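Local structure of alpha-amylase (Eisenia fetida, 6M4K) at residues Q5-Y11 against R229-I233; C43-P49 against G95-D101; R179-A183 against A212-L217. The protein probably hydrolyses internal alpha-1,4-glucosidic linkages of starch-like polysaccharides, as a calcium-containing, cold-active alpha-amylase of glycoside hydrolase family 13. All blocks are in the same frame, centred on the assembly; numbering follows the deposited sequence.

Contact 1: Q5-Y11 against R229-I233; sequences QYFGSYY and RNAYI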
loop_
_atom_site.group_PDB
_atom_site.type_symbol
_atom_site.label_atom_id
_atom_site.label_comp_id
_atom_site.label_asym_id
_atom_site.label_seq_id
_atom_site.Cartn_x
_atom_site.Cartn_y
_atom_site.Cartn_z
ATOM N N GLN A 5 17.553 9.183 -14.958
ATOM C CA GLN A 5 17.059 9.565 -13.645
ATOM C C GLN A 5 16.368 8.376 -12.992
ATOM O O GLN A 5 15.631 7.636 -13.648
ATOM C CB GLN A 5 16.073 10.730 -13.761
ATOM C CG GLN A 5 16.688 12.021 -14.288
ATOM C CD GLN A 5 17.637 12.668 -13.295
ATOM O OE1 GLN A 5 17.661 12.313 -12.117
ATOM N NE2 GLN A 5 18.427 13.627 -13.768
ATOM N N TYR A 6 16.617 8.197 -11.702
ATOM C CA TYR A 6 16.008 7.126 -10.926
ATOM C C TYR A 6 15.046 7.733 -9.916
ATOM O O TYR A 6 15.346 8.760 -9.296
ATOM C CB TYR A 6 17.074 6.276 -10.221
ATOM C CG TYR A 6 16.496 5.199 -9.320
ATOM C CD1 TYR A 6 15.807 4.122 -9.849
ATOM C CD2 TYR A 6 16.655 5.266 -7.948
ATOM C CE1 TYR A 6 15.267 3.134 -9.026
ATOM C CE2 TYR A 6 16.129 4.277 -7.114
ATOM C CZ TYR A 6 15.446 3.219 -7.666
ATOM O OH TYR A 6 14.904 2.255 -6.847
ATOM N N PHE A 7 13.889 7.085 -9.759
ATOM C CA PHE A 7 12.779 7.628 -8.982
ATOM C C PHE A 7 12.401 6.766 -7.781
ATOM O O PHE A 7 11.346 7.002 -7.176
ATOM C CB PHE A 7 11.571 7.872 -9.897
ATOM C CG PHE A 7 11.836 8.897 -10.972
ATOM C CD1 PHE A 7 12.501 8.544 -12.136
ATOM C CD2 PHE A 7 11.424 10.213 -10.809
ATOM C CE1 PHE A 7 12.762 9.500 -13.123
ATOM C CE2 PHE A 7 11.676 11.168 -11.790
ATOM C CZ PHE A 7 12.345 10.807 -12.947
ATOM N N GLY A 8 13.226 5.791 -7.404
ATOM C CA GLY A 8 12.875 4.889 -6.322
ATOM C C GLY A 8 13.249 5.343 -4.931
ATOM O O GLY A 8 13.001 4.617 -3.961
ATOM N N SER A 9 13.832 6.526 -4.777
ATOM C CA SER A 9 14.158 7.041 -3.457
ATOM C C SER A 9 13.036 7.950 -2.973
ATOM O O SER A 9 12.513 8.773 -3.729
ATOM C CB SER A 9 15.487 7.798 -3.473
ATOM O OG SER A 9 15.382 8.999 -4.213
ATOM N N TYR A 10 12.649 7.779 -1.718
ATOM C CA TYR A 10 11.622 8.596 -1.102
ATOM C C TYR A 10 12.255 9.454 -0.020
ATOM O O TYR A 10 13.416 9.266 0.356
ATOM C CB TYR A 10 10.481 7.736 -0.554
ATOM C CG TYR A 10 10.910 6.672 0.422
ATOM C CD1 TYR A 10 11.351 5.432 -0.016
ATOM C CD2 TYR A 10 10.867 6.904 1.782
ATOM C CE1 TYR A 10 11.732 4.456 0.869
ATOM C CE2 TYR A 10 11.241 5.931 2.681
ATOM C CZ TYR A 10 11.682 4.710 2.218
ATOM O OH TYR A 10 12.056 3.743 3.108
ATOM N N TYR A 11 11.492 10.424 0.453
ATOM C CA TYR A 11 11.982 11.429 1.383
ATOM C C TYR A 11 11.062 11.466 2.591
ATOM O O TYR A 11 9.857 11.687 2.451
ATOM C CB TYR A 11 12.007 12.802 0.714
ATOM C CG TYR A 11 12.516 13.885 1.623
ATOM C CD1 TYR A 11 13.873 13.988 1.899
ATOM C CD2 TYR A 11 11.652 14.794 2.214
ATOM C CE1 TYR A 11 14.358 14.963 2.738
ATOM C CE2 TYR A 11 12.137 15.784 3.061
ATOM C CZ TYR A 11 13.495 15.862 3.309
ATOM O OH TYR A 11 14.005 16.836 4.138
ATOM N N ARG A 229 15.803 16.916 -6.079
ATOM C CA ARG A 229 15.243 15.628 -5.699
ATOM C C ARG A 229 14.133 15.239 -6.667
ATOM O O ARG A 229 13.203 16.020 -6.906
ATOM C CB ARG A 229 14.690 15.698 -4.278
ATOM C CG ARG A 229 14.426 14.356 -3.665
ATOM C CD ARG A 229 15.726 13.592 -3.523
ATOM N NE ARG A 229 15.476 12.220 -3.111
ATOM C CZ ARG A 229 15.621 11.787 -1.867
ATOM N NH1 ARG A 229 16.035 12.623 -0.924
ATOM N NH2 ARG A 229 15.366 10.519 -1.573
ATOM N N ASN A 230 14.221 14.029 -7.208
ATOM C CA ASN A 230 13.157 13.506 -8.048
ATOM C C ASN A 230 11.976 13.074 -7.186
ATOM O O ASN A 230 12.137 12.697 -6.019
ATOM C CB ASN A 230 13.645 12.276 -8.809
ATOM C CG ASN A 230 14.750 12.590 -9.805
ATOM O OD1 ASN A 230 14.847 13.705 -10.319
ATOM N ND2 ASN A 230 15.557 11.591 -10.111
ATOM N N ALA A 231 10.783 13.120 -7.781
ATOM C CA ALA A 231 9.605 12.545 -7.142
ATOM C C ALA A 231 9.837 11.069 -6.842
ATOM O O ALA A 231 10.617 10.388 -7.516
ATOM C CB ALA A 231 8.411 12.685 -8.084
ATOM N N TYR A 232 9.155 10.571 -5.811
ATOM C CA TYR A 232 9.165 9.142 -5.526
ATOM C C TYR A 232 8.151 8.428 -6.415
ATOM O O TYR A 232 6.977 8.799 -6.444
ATOM C CB TYR A 232 8.783 8.926 -4.065
ATOM C CG TYR A 232 8.745 7.488 -3.581
ATOM C CD1 TYR A 232 9.682 6.552 -4.000
ATOM C CD2 TYR A 232 7.781 7.082 -2.647
ATOM C CE1 TYR A 232 9.664 5.250 -3.515
ATOM C CE2 TYR A 232 7.751 5.783 -2.162
ATOM C CZ TYR A 232 8.691 4.874 -2.596
ATOM O OH TYR A 232 8.700 3.572 -2.126
ATOM N N ILE A 233 8.581 7.394 -7.125
ATOM C CA ILE A 233 7.694 6.629 -7.997
ATOM C C ILE A 233 7.743 5.179 -7.549
ATOM O O ILE A 233 8.822 4.564 -7.518
ATOM C CB ILE A 233 8.093 6.741 -9.475
ATOM C CG1 ILE A 233 8.097 8.197 -9.948
ATOM C CG2 ILE A 233 7.190 5.850 -10.336
ATOM C CD1 ILE A 233 6.728 8.796 -10.065
HETATM O O HOH W 1 15.019 11.600 -5.731
HETATM O O HOH W 2 11.787 11.540 -3.552
HETATM O O HOH W 3 13.067 9.553 -6.285
HETATM O O HOH W 4 15.912 11.049 1.395
#
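The amide nitrogen of Asn230 turns both its hydrogens to the N-terminal segment: Asn230 ND2 donates to Tyr6 O at 3.0 Å, reaching that carbonyl from above its plane, and, in one of two conformers of Gln5, to Gln5 OE1 at 3.0 Å, with this acceptor in the amide plane. Asn230 OD1 is taken by Gln219 NE2, so Tyr6 O and Gln219 together fix the rotation of the amide, which lies stacked over one face of the Phe7 ring, the two planes 24° apart. CG of Asn230 stands anti to its carbonyl carbon (chi1 -65°), which carries the amide over this ring. At the ring edge sits Ala231 O, 3.4 Å from Phe7 CD2. Phe7 O accepts the backbone N-H of Ile233 at 2.8 Å, while Phe7 CB rests on Ile233 CG1 at 3.5 Å. Tyr10 CB stands over the centre of the Tyr232 ring in a CH-pi contact, 3.5 Å from the centroid. Arg229 and Ser9 each have two conformers; in one, Arg229 NH2 makes a weak bond to Ser9 OG. Waters also link the two segments, one donating to both Ser9 O and Asn230 O. Tyr10 OH is held by Asp17 and Tyr232 OH by His339. The N-terminal loop thus crosses the start of barrel strand 232-235, with Phe7 and Ile233 both leaning on Leu214 of helix 207-214, and Tyr10 and Tyr232 on Arg255 of strand 255-257.

Contact 2: C43-P49 against G95-D101; sequences CGVQVSP and GVYIYVD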
loop_
_atom_site.group_PDB
_atom_site.type_symbol
_atom_site.label_atom_id
_atom_site.label_comp_id
_atom_site.label_asym_id
_atom_site.label_seq_id
_atom_site.Cartn_x
_atom_site.Cartn_y
_atom_site.Cartn_z
ATOM N N CYS A 43 5.371 8.269 7.749
ATOM C CA CYS A 43 6.026 9.189 6.817
ATOM C C CYS A 43 5.097 9.822 5.792
ATOM O O CYS A 43 5.392 10.930 5.317
ATOM C CB CYS A 43 7.125 8.457 6.049
ATOM S SG CYS A 43 7.894 9.416 4.670
ATOM N N GLY A 44 4.021 9.154 5.396
ATOM C CA GLY A 44 3.251 9.677 4.283
ATOM C C GLY A 44 2.021 8.842 4.002
ATOM O O GLY A 44 1.790 7.794 4.617
ATOM N N VAL A 45 1.257 9.313 3.021
ATOM C CA VAL A 45 -0.084 8.814 2.716
ATOM C C VAL A 45 -0.210 8.626 1.217
ATOM O O VAL A 45 0.070 9.554 0.452
ATOM C CB VAL A 45 -1.164 9.813 3.172
ATOM C CG1 VAL A 45 -2.552 9.362 2.702
ATOM C CG2 VAL A 45 -1.128 9.961 4.663
ATOM N N GLN A 46 -0.659 7.448 0.796
ATOM C CA GLN A 46 -1.098 7.251 -0.576
ATOM C C GLN A 46 -2.573 7.620 -0.667
ATOM O O GLN A 46 -3.395 7.092 0.090
ATOM C CB GLN A 46 -0.929 5.792 -0.976
ATOM C CG GLN A 46 -1.278 5.499 -2.412
ATOM C CD GLN A 46 -1.182 4.037 -2.714
ATOM O OE1 GLN A 46 -0.133 3.423 -2.497
ATOM N NE2 GLN A 46 -2.272 3.444 -3.196
ATOM N N VAL A 47 -2.909 8.523 -1.582
ATOM C CA VAL A 47 -4.272 9.024 -1.736
ATOM C C VAL A 47 -4.897 8.428 -2.991
ATOM O O VAL A 47 -4.217 8.161 -3.989
ATOM C CB VAL A 47 -4.309 10.568 -1.767
ATOM C CG1 VAL A 47 -3.695 11.144 -0.508
ATOM C CG2 VAL A 47 -3.636 11.127 -3.031
ATOM N N SER A 48 -6.223 8.245 -2.945
ATOM C CA SER A 48 -6.963 7.700 -4.075
ATOM C C SER A 48 -6.861 8.639 -5.281
ATOM O O SER A 48 -6.577 9.833 -5.123
ATOM C CB SER A 48 -8.434 7.517 -3.678
ATOM O OG SER A 48 -8.599 6.386 -2.833
ATOM N N PRO A 49 -7.091 8.131 -6.499
ATOM C CA PRO A 49 -6.904 8.968 -7.704
ATOM C C PRO A 49 -7.629 10.294 -7.567
ATOM O O PRO A 49 -8.841 10.322 -7.309
ATOM C CB PRO A 49 -7.487 8.099 -8.830
ATOM C CG PRO A 49 -7.207 6.686 -8.359
ATOM C CD PRO A 49 -7.426 6.738 -6.859
ATOM N N GLY A 95 5.193 17.391 7.919
ATOM C CA GLY A 95 6.160 16.362 7.614
ATOM C C GLY A 95 5.558 15.010 7.300
ATOM O O GLY A 95 6.197 13.978 7.559
ATOM N N VAL A 96 4.341 14.987 6.762
ATOM C CA VAL A 96 3.669 13.764 6.325
ATOM C C VAL A 96 3.326 13.983 4.858
ATOM O O VAL A 96 2.535 14.874 4.528
ATOM C CB VAL A 96 2.413 13.476 7.157
ATOM C CG1 VAL A 96 1.716 12.230 6.635
ATOM C CG2 VAL A 96 2.783 13.298 8.626
ATOM N N TYR A 97 3.943 13.209 3.975
ATOM C CA TYR A 97 3.910 13.521 2.551
ATOM C C TYR A 97 2.805 12.765 1.813
ATOM O O TYR A 97 2.182 11.844 2.347
ATOM C CB TYR A 97 5.301 13.318 1.943
ATOM C CG TYR A 97 6.303 14.181 2.683
ATOM C CD1 TYR A 97 6.092 15.551 2.822
ATOM C CD2 TYR A 97 7.403 13.625 3.314
ATOM C CE1 TYR A 97 6.969 16.351 3.530
ATOM C CE2 TYR A 97 8.303 14.429 4.022
ATOM C CZ TYR A 97 8.066 15.783 4.116
ATOM O OH TYR A 97 8.953 16.565 4.829
ATOM N N ILE A 98 2.560 13.178 0.570
ATOM C CA ILE A 98 1.407 12.737 -0.214
ATOM C C ILE A 98 1.897 12.051 -1.480
ATOM O O ILE A 98 2.635 12.652 -2.277
ATOM C CB ILE A 98 0.484 13.916 -0.566
ATOM C CG1 ILE A 98 -0.039 14.598 0.699
ATOM C CG2 ILE A 98 -0.677 13.453 -1.458
ATOM C CD1 ILE A 98 -0.930 13.718 1.584
ATOM N N TYR A 99 1.451 10.813 -1.691
ATOM C CA TYR A 99 1.712 10.068 -2.916
ATOM C C TYR A 99 0.393 9.867 -3.643
ATOM O O TYR A 99 -0.560 9.320 -3.071
ATOM C CB TYR A 99 2.374 8.726 -2.600
ATOM C CG TYR A 99 3.524 8.907 -1.648
ATOM C CD1 TYR A 99 4.690 9.545 -2.049
ATOM C CD2 TYR A 99 3.408 8.541 -0.315
ATOM C CE1 TYR A 99 5.735 9.755 -1.158
ATOM C CE2 TYR A 99 4.444 8.751 0.585
ATOM C CZ TYR A 99 5.602 9.358 0.152
ATOM O OH TYR A 99 6.629 9.566 1.048
ATOM N N VAL A 100 0.330 10.315 -4.876
ATOM C CA VAL A 100 -0.894 10.267 -5.657
ATOM C C VAL A 100 -0.984 8.943 -6.402
ATOM O O VAL A 100 -0.035 8.519 -7.059
ATOM C CB VAL A 100 -0.948 11.460 -6.622
ATOM C CG1 VAL A 100 -1.935 11.206 -7.758
ATOM C CG2 VAL A 100 -1.318 12.725 -5.853
ATOM N N ASP A 101 -2.150 8.302 -6.325
ATOM C CA ASP A 101 -2.476 7.144 -7.152
ATOM C C ASP A 101 -2.720 7.652 -8.574
ATOM O O ASP A 101 -3.762 8.248 -8.877
ATOM C CB ASP A 101 -3.709 6.475 -6.553
ATOM C CG ASP A 101 -3.958 5.074 -7.054
ATOM O OD1 ASP A 101 -3.561 4.735 -8.178
ATOM O OD2 ASP A 101 -4.618 4.306 -6.302
HETATM O O HOH W 5 8.006 12.073 6.788
HETATM O O HOH W 6 -4.630 5.000 -3.783
#
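Strands 44-47 and 97-101 run parallel, their axes 4.6 Å apart at closest approach and inclined by 24°, joined by five backbone hydrogen bonds that alternate in direction from Tyr97 N to Cys43 O through to Asp101 N to Val47 O. On the helix-facing side, Val47 CG1 meets Ile98 CG2 at 3.9 Å and Val47 CG2 meets Val100 CG2 at 4.0 Å, under cover of helices 27-39 and 81-93. The other side faces the barrel interior. There the Tyr99 ring packs against the backbone of Gly44 and Val45, CE2 4.0 Å from Gly44 CA, with its edge toward Gln46 N. Tyr99 OH lies 3.8 Å from Cys43 SG, itself in a disulfide with Cys12. Gln46, fully extended with CG anti to the backbone N (chi1 -176°), shares a water with Asp101: Gln46 NE2 donates to it at 2.9 Å, and it donates to Asp101 OD2 at 2.6 Å. Asp101 OD1 forms a salt bridge with Arg198, and OD2 a hydrogen bond with Tyr67 OH. The two faces therefore differ: the outer is aliphatic, whereas inside the barrel the buried polar ends of Gln46 and Asp101 are satisfied by a shared water and by partners from other strands and loops.

Contact 3: R179-A183 against A212-L217; sequences RDVEA and AILGRL. With SO4 (sulfate ion), chain H.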
loop_
_atom_site.group_PDB
_atom_site.type_symbol
_atom_site.label_atom_id
_atom_site.label_comp_id
_atom_site.label_asym_id
_atom_site.label_seq_id
_atom_site.Cartn_x
_atom_site.Cartn_y
_atom_site.Cartn_z
ATOM N N ARG A 179 2.457 11.435 -23.816
ATOM C CA ARG A 179 3.531 11.617 -22.841
ATOM C C ARG A 179 3.542 13.034 -22.289
ATOM O O ARG A 179 3.729 13.237 -21.081
ATOM C CB ARG A 179 4.881 11.290 -23.477
ATOM C CG ARG A 179 4.994 9.857 -23.915
ATOM C CD ARG A 179 6.214 9.635 -24.796
ATOM N NE ARG A 179 6.471 8.216 -25.011
ATOM C CZ ARG A 179 7.555 7.748 -25.620
ATOM N NH1 ARG A 179 8.472 8.595 -26.074
ATOM N NH2 ARG A 179 7.724 6.442 -25.764
ATOM N N ASP A 180 3.345 14.030 -23.161
ATOM C CA ASP A 180 3.343 15.420 -22.721
ATOM C C ASP A 180 2.162 15.704 -21.801
ATOM O O ASP A 180 2.306 16.396 -20.787
ATOM C CB ASP A 180 3.275 16.353 -23.934
ATOM C CG ASP A 180 4.583 16.428 -24.705
ATOM O OD1 ASP A 180 5.629 15.974 -24.197
ATOM O OD2 ASP A 180 4.555 16.974 -25.829
ATOM N N VAL A 181 0.979 15.208 -22.168
ATOM C CA VAL A 181 -0.227 15.453 -21.382
ATOM C C VAL A 181 -0.113 14.817 -20.002
ATOM O O VAL A 181 -0.459 15.434 -18.982
ATOM C CB VAL A 181 -1.456 14.933 -22.146
ATOM C CG1 VAL A 181 -2.632 14.768 -21.212
ATOM C CG2 VAL A 181 -1.802 15.888 -23.289
ATOM N N GLU A 182 0.363 13.576 -19.948
ATOM C CA GLU A 182 0.449 12.889 -18.665
ATOM C C GLU A 182 1.527 13.505 -17.783
ATOM O O GLU A 182 1.336 13.648 -16.568
ATOM C CB GLU A 182 0.637 11.390 -18.887
ATOM C CG GLU A 182 -0.616 10.784 -19.528
ATOM C CD GLU A 182 -0.623 9.283 -19.589
ATOM O OE1 GLU A 182 0.453 8.693 -19.770
ATOM O OE2 GLU A 182 -1.733 8.700 -19.467
ATOM N N ALA A 183 2.649 13.925 -18.378
ATOM C CA ALA A 183 3.667 14.617 -17.594
ATOM C C ALA A 183 3.182 15.969 -17.096
ATOM O O ALA A 183 3.554 16.386 -15.996
ATOM C CB ALA A 183 4.948 14.775 -18.408
ATOM N N ALA A 212 9.972 7.657 -20.674
ATOM C CA ALA A 212 9.805 8.924 -21.381
ATOM C C ALA A 212 8.939 9.896 -20.593
ATOM O O ALA A 212 9.187 11.105 -20.601
ATOM C CB ALA A 212 9.187 8.675 -22.757
ATOM N N ILE A 213 7.894 9.394 -19.927
ATOM C CA ILE A 213 7.057 10.253 -19.094
ATOM C C ILE A 213 7.838 10.751 -17.884
ATOM O O ILE A 213 7.833 11.946 -17.565
ATOM C CB ILE A 213 5.772 9.509 -18.684
ATOM C CG1 ILE A 213 4.923 9.198 -19.927
ATOM C CG2 ILE A 213 4.994 10.313 -17.645
ATOM C CD1 ILE A 213 3.818 8.181 -19.673
ATOM N N LEU A 214 8.538 9.841 -17.201
ATOM C CA LEU A 214 9.293 10.241 -16.018
ATOM C C LEU A 214 10.396 11.237 -16.363
ATOM O O LEU A 214 10.704 12.124 -15.557
ATOM C CB LEU A 214 9.870 9.016 -15.304
ATOM C CG LEU A 214 8.840 8.033 -14.730
ATOM C CD1 LEU A 214 9.533 6.914 -13.951
ATOM C CD2 LEU A 214 7.791 8.706 -13.871
ATOM N N GLY A 215 10.992 11.117 -17.557
ATOM C CA GLY A 215 12.018 12.061 -17.980
ATOM C C GLY A 215 11.515 13.477 -18.175
ATOM O O GLY A 215 12.321 14.413 -18.215
ATOM N N ARG A 216 10.200 13.657 -18.296
ATOM C CA ARG A 216 9.592 14.971 -18.420
ATOM C C ARG A 216 9.265 15.599 -17.073
ATOM O O ARG A 216 8.830 16.750 -17.030
ATOM C CB ARG A 216 8.301 14.875 -19.236
ATOM C CG ARG A 216 8.489 14.555 -20.710
ATOM C CD ARG A 216 7.185 13.999 -21.279
ATOM N NE ARG A 216 7.084 14.141 -22.735
ATOM C CZ ARG A 216 7.695 13.361 -23.625
ATOM N NH1 ARG A 216 8.479 12.371 -23.226
ATOM N NH2 ARG A 216 7.527 13.585 -24.925
ATOM N N LEU A 217 9.474 14.885 -15.971
ATOM C CA LEU A 217 9.020 15.386 -14.681
ATOM C C LEU A 217 9.956 16.452 -14.132
ATOM O O LEU A 217 11.180 16.378 -14.297
ATOM C CB LEU A 217 8.916 14.251 -13.662
ATOM C CG LEU A 217 7.848 13.198 -13.939
ATOM C CD1 LEU A 217 7.776 12.211 -12.772
ATOM C CD2 LEU A 217 6.498 13.843 -14.171
HETATM S S SO4 H . 11.023 6.310 -27.475
HETATM O O1 SO4 H . 11.856 5.926 -28.611
HETATM O O2 SO4 H . 11.651 5.863 -26.235
HETATM O O3 SO4 H . 9.711 5.687 -27.610
HETATM O O4 SO4 H . 10.871 7.764 -27.449
#
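A side-on arginine-aspartate salt bridge joins helix 176-192 to the turn at the end of helix 207-214: Arg216 directs NE and NH2 to a single oxygen, Asp180 OD1, at 2.8 Å and 3.1 Å. That oxygen lies in the guanidinium plane, met by NE nearly along its C-O axis but by NH2 from above the carboxylate plane. Arg216 NH1 donates to Ala212 O at 3.0 Å, so all three nitrogens are engaged and the rotation of the group is fixed. Arg179 CB sits over the centre of its face, 3.5 Å from Arg216 CZ. Around the barrel these two helices bracket strand 196-199 in sequence; a type I turn from Leu214 to Leu217 carries Arg216 toward the first. Ala183 CB touches Arg216 CB at 3.5 Å, and Ile213 CD1 reaches Glu182 OE1. The Arg179 side chain runs extended past Ala212, whose CB lies over one guanidinium face, 3.4 Å from Arg179 CZ. At the edge of that group a sulfate, probably from the crystallisation liquor, accepts from Arg179 NH1 at O4 (2.9 Å) and from Arg179 NH2 at O3 (2.8 Å); NH2 also forms a salt bridge with Asp209.

In the fold
The three contacts step outward through the catalytic barrel. Contact 2, wholly buried, joins adjacent strands by backbone bonds; contact 1 is partly buried and brings the N-terminal loop onto another barrel strand, 232-235, with side-chain amides, waters and aromatic rings replacing a regular ladder. Contact 3 lies farthest out, between a helix and the helix end and turn beside it, and depends on charged groups, one of them binding a sulfate. Contacts 1 and 2 touch through Tyr232 and Tyr99, 3.7 Å apart at CD2 and CE1, and through Tyr11, whose O packs on Tyr97. Contact 1 meets contact 3 where Phe7 CZ lies 3.4 Å from Leu214 O. Contacts 2 and 3 do not touch; their nearest atoms are about 10 Å apart.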